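Rik1-associated factor 1 (Schizosaccharomyces pombe, PDB 4O9D) serves in the Clr4 methyltransferase complex, which methylates histone H3 on K9 and ubiquitylates it on K14 to establish heterochromatin. Local coordinates at residues E88-C96 and L104-A112. Sequence-based numbering, arbitrary orientation.
Sequences EYSTISDLC and LYTGAFDNA. With EDO (1,2-ethanediol), chain D.
Phe109 lies alongside Thr91, the two side chains running in one direction at the open end of an antiparallel hairpin, away from its connecting loop. From CB, which sits 4.1 Å from Ser90 CB, the phenylalanine turns its CG anti to its own carbonyl carbon (chi1 -76°). That rotation lays one ring face against the threonine: CD2 is 3.6 Å from Thr91 CB, and CE2 meets both Thr91 CB and CG2. The CH-pi contact carries Thr91 CB to 4.0 Å from the ring centroid, 27° off the normal. Farther along the ring, CE1 comes within 3.8 Å of Ser93 CB. At the base of the side chain, Phe109 N donates to Thr91 O in the carbonyl plane, tying backbone as well as side chain to the same residue. Putting an alanine here would probably strip Thr91 of its aromatic neighbour and open a gap beside Ser93. Thr91 OG1 and Ser93 OG find their partners elsewhere, at Ala51 N and Ile133 O.

A classic beta bulge sets Ser93 and Asp94 together opposite the single residue Gly107: Ser93 N donates to Gly107 O (2.9 Å), while Gly107 N donates to Asp94 O (3.0 Å). Past the bulge, Leu95 CB packs on Thr106 CG2 at 3.7 Å, and reciprocal backbone bonds join Cys96 to Tyr105. Thr106 OG1 is hydrogen-bonded to His78 and Trp116, and His78 also binds Asp110 OD1, which accepts from Ala112 N in an Asx turn. This linked threonine, histidine, aspartate and tryptophan network is the structural tetrad of a WD40 blade; the hairpin lies in WD repeat 1 of the Dos1 beta-propeller.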
loop_
_atom_site.group_PDB
_atom_site.type_symbol
_atom_site.label_atom_id
_atom_site.label_comp_id
_atom_site.label_asym_id
_atom_site.label_seq_id
_atom_site.Cartn_x
_atom_site.Cartn_y
_atom_site.Cartn_z
ATOM N N GLU A 88 -2.564 -15.365 -19.278
ATOM C CA GLU A 88 -1.455 -14.938 -18.434
ATOM C C GLU A 88 -2.016 -14.102 -17.289
ATOM O O GLU A 88 -3.000 -13.387 -17.448
ATOM C CB GLU A 88 -0.413 -14.138 -19.229
ATOM C CG GLU A 88 0.778 -14.986 -19.728
ATOM C CD GLU A 88 1.957 -14.141 -20.220
ATOM O OE1 GLU A 88 3.111 -14.380 -19.778
ATOM O OE2 GLU A 88 1.729 -13.239 -21.058
ATOM N N TYR A 89 -1.384 -14.198 -16.129
ATOM C CA TYR A 89 -1.856 -13.485 -14.951
ATOM C C TYR A 89 -1.568 -11.981 -15.020
ATOM O O TYR A 89 -0.552 -11.555 -15.581
ATOM C CB TYR A 89 -1.262 -14.133 -13.703
ATOM C CG TYR A 89 -1.920 -15.460 -13.447
ATOM C CD1 TYR A 89 -3.158 -15.526 -12.832
ATOM C CD2 TYR A 89 -1.336 -16.643 -13.869
ATOM C CE1 TYR A 89 -3.777 -16.727 -12.612
ATOM C CE2 TYR A 89 -1.953 -17.861 -13.655
ATOM C CZ TYR A 89 -3.176 -17.895 -13.031
ATOM O OH TYR A 89 -3.802 -19.097 -12.814
ATOM N N SER A 90 -2.498 -11.191 -14.478
ATOM C CA SER A 90 -2.348 -9.739 -14.377
ATOM C C SER A 90 -1.900 -9.327 -12.972
ATOM O O SER A 90 -2.464 -9.769 -11.981
ATOM C CB SER A 90 -3.676 -9.032 -14.674
ATOM O OG SER A 90 -4.273 -9.507 -15.868
ATOM N N THR A 91 -0.906 -8.454 -12.912
ATOM C CA THR A 91 -0.434 -7.873 -11.662
ATOM C C THR A 91 -1.520 -7.513 -10.638
ATOM O O THR A 91 -2.480 -6.809 -10.938
ATOM C CB THR A 91 0.380 -6.622 -11.975
ATOM O OG1 THR A 91 1.544 -7.014 -12.720
ATOM C CG2 THR A 91 0.805 -5.893 -10.680
ATOM N N ILE A 92 -1.343 -7.981 -9.412
ATOM C CA ILE A 92 -2.221 -7.591 -8.324
ATOM C C ILE A 92 -1.774 -6.224 -7.846
ATOM O O ILE A 92 -0.609 -6.042 -7.480
ATOM C CB ILE A 92 -2.174 -8.573 -7.141
ATOM C CG1 ILE A 92 -2.582 -9.977 -7.603
ATOM C CG2 ILE A 92 -3.095 -8.075 -5.998
ATOM C CD1 ILE A 92 -4.022 -10.092 -8.009
ATOM N N SER A 93 -2.691 -5.263 -7.847
ATOM C CA SER A 93 -2.312 -3.899 -7.532
ATOM C C SER A 93 -2.646 -3.563 -6.075
ATOM O O SER A 93 -1.943 -2.788 -5.438
ATOM C CB SER A 93 -2.962 -2.911 -8.521
ATOM O OG SER A 93 -4.377 -2.988 -8.459
ATOM N N ASP A 94 -3.692 -4.157 -5.522
ATOM C CA ASP A 94 -3.978 -3.928 -4.118
ATOM C C ASP A 94 -4.903 -5.017 -3.615
ATOM O O ASP A 94 -5.483 -5.765 -4.391
ATOM C CB ASP A 94 -4.604 -2.539 -3.892
ATOM C CG ASP A 94 -4.175 -1.896 -2.539
ATOM O OD1 ASP A 94 -3.550 -2.596 -1.704
ATOM O OD2 ASP A 94 -4.475 -0.698 -2.319
ATOM N N LEU A 95 -5.023 -5.116 -2.305
ATOM C CA LEU A 95 -5.978 -6.025 -1.707
ATOM C C LEU A 95 -6.158 -5.660 -0.257
ATOM O O LEU A 95 -5.289 -5.030 0.346
ATOM C CB LEU A 95 -5.548 -7.488 -1.864
ATOM C CG LEU A 95 -4.062 -7.827 -1.870
ATOM C CD1 LEU A 95 -3.451 -7.610 -0.513
ATOM C CD2 LEU A 95 -3.879 -9.277 -2.327
ATOM N N CYS A 96 -7.315 -6.010 0.288
ATOM C CA CYS A 96 -7.576 -5.738 1.688
ATOM C C CYS A 96 -8.689 -6.659 2.141
ATOM O O CYS A 96 -9.592 -6.979 1.371
ATOM C CB CYS A 96 -7.961 -4.273 1.898
ATOM S SG CYS A 96 -9.250 -3.692 0.797
ATOM N N LEU A 104 -12.116 -11.274 1.076
ATOM C CA LEU A 104 -10.926 -10.574 0.606
ATOM C C LEU A 104 -11.266 -9.797 -0.677
ATOM O O LEU A 104 -11.823 -10.363 -1.612
ATOM C CB LEU A 104 -9.805 -11.573 0.319
ATOM C CG LEU A 104 -8.513 -11.005 -0.283
ATOM C CD1 LEU A 104 -7.772 -10.102 0.717
ATOM C CD2 LEU A 104 -7.570 -12.129 -0.806
ATOM N N TYR A 105 -10.914 -8.509 -0.718
ATOM C CA TYR A 105 -11.106 -7.686 -1.910
ATOM C C TYR A 105 -9.775 -7.495 -2.666
ATOM O O TYR A 105 -8.757 -7.115 -2.058
ATOM C CB TYR A 105 -11.664 -6.313 -1.494
ATOM C CG TYR A 105 -12.904 -6.357 -0.625
ATOM C CD1 TYR A 105 -14.064 -6.982 -1.074
ATOM C CD2 TYR A 105 -12.934 -5.746 0.622
ATOM C CE1 TYR A 105 -15.211 -7.012 -0.295
ATOM C CE2 TYR A 105 -14.076 -5.766 1.418
ATOM C CZ TYR A 105 -15.225 -6.396 0.949
ATOM O OH TYR A 105 -16.392 -6.427 1.715
ATOM N N THR A 106 -9.761 -7.755 -3.974
ATOM C CA THR A 106 -8.533 -7.558 -4.761
ATOM C C THR A 106 -8.740 -6.706 -6.007
ATOM O O THR A 106 -9.852 -6.654 -6.585
ATOM C CB THR A 106 -7.878 -8.886 -5.238
ATOM O OG1 THR A 106 -8.800 -9.605 -6.062
ATOM C CG2 THR A 106 -7.429 -9.759 -4.069
ATOM N N GLY A 107 -7.661 -6.034 -6.413
ATOM C CA GLY A 107 -7.648 -5.213 -7.611
ATOM C C GLY A 107 -6.475 -5.619 -8.498
ATOM O O GLY A 107 -5.448 -6.049 -8.012
ATOM N N ALA A 108 -6.616 -5.489 -9.804
ATOM C CA ALA A 108 -5.535 -5.900 -10.681
ATOM C C ALA A 108 -5.529 -5.162 -12.018
ATOM O O ALA A 108 -6.425 -4.363 -12.342
ATOM C CB ALA A 108 -5.597 -7.434 -10.924
ATOM N N PHE A 109 -4.524 -5.513 -12.811
ATOM C CA PHE A 109 -4.287 -4.917 -14.109
ATOM C C PHE A 109 -5.156 -5.578 -15.198
ATOM O O PHE A 109 -4.985 -5.330 -16.399
ATOM C CB PHE A 109 -2.799 -5.021 -14.448
ATOM C CG PHE A 109 -1.932 -4.031 -13.722
ATOM C CD1 PHE A 109 -2.451 -3.225 -12.708
ATOM C CD2 PHE A 109 -0.585 -3.904 -14.056
ATOM C CE1 PHE A 109 -1.653 -2.305 -12.052
ATOM C CE2 PHE A 109 0.221 -2.984 -13.402
ATOM C CZ PHE A 109 -0.316 -2.185 -12.400
ATOM N N ASP A 110 -6.120 -6.385 -14.777
ATOM C CA ASP A 110 -7.181 -6.818 -15.694
ATOM C C ASP A 110 -8.405 -5.885 -15.669
ATOM O O ASP A 110 -9.412 -6.169 -16.315
ATOM C CB ASP A 110 -7.615 -8.248 -15.374
ATOM C CG ASP A 110 -8.321 -8.350 -14.044
ATOM O OD1 ASP A 110 -8.129 -7.437 -13.202
ATOM O OD2 ASP A 110 -9.055 -9.346 -13.837
ATOM N N ASN A 111 -8.310 -4.768 -14.939
ATOM C CA ASN A 111 -9.419 -3.810 -14.816
ATOM C C ASN A 111 -10.586 -4.259 -13.941
ATOM O O ASN A 111 -11.668 -3.714 -14.071
ATOM C CB ASN A 111 -10.017 -3.456 -16.200
ATOM C CG ASN A 111 -8.983 -2.927 -17.170
ATOM O OD1 ASN A 111 -7.798 -2.748 -16.822
ATOM N ND2 ASN A 111 -9.416 -2.677 -18.402
ATOM N N ALA A 112 -10.389 -5.253 -13.080
ATOM C CA ALA A 112 -11.508 -5.801 -12.306
ATOM C C ALA A 112 -11.277 -5.722 -10.800
ATOM O O ALA A 112 -10.156 -5.862 -10.344
ATOM C CB ALA A 112 -11.790 -7.266 -12.733
HETATM C C1 EDO D . -10.779 -6.665 -20.606
HETATM O O1 EDO D . -11.953 -6.024 -20.103
HETATM C C2 EDO D . -9.550 -6.060 -19.935
HETATM O O2 EDO D . -8.976 -7.042 -19.063
#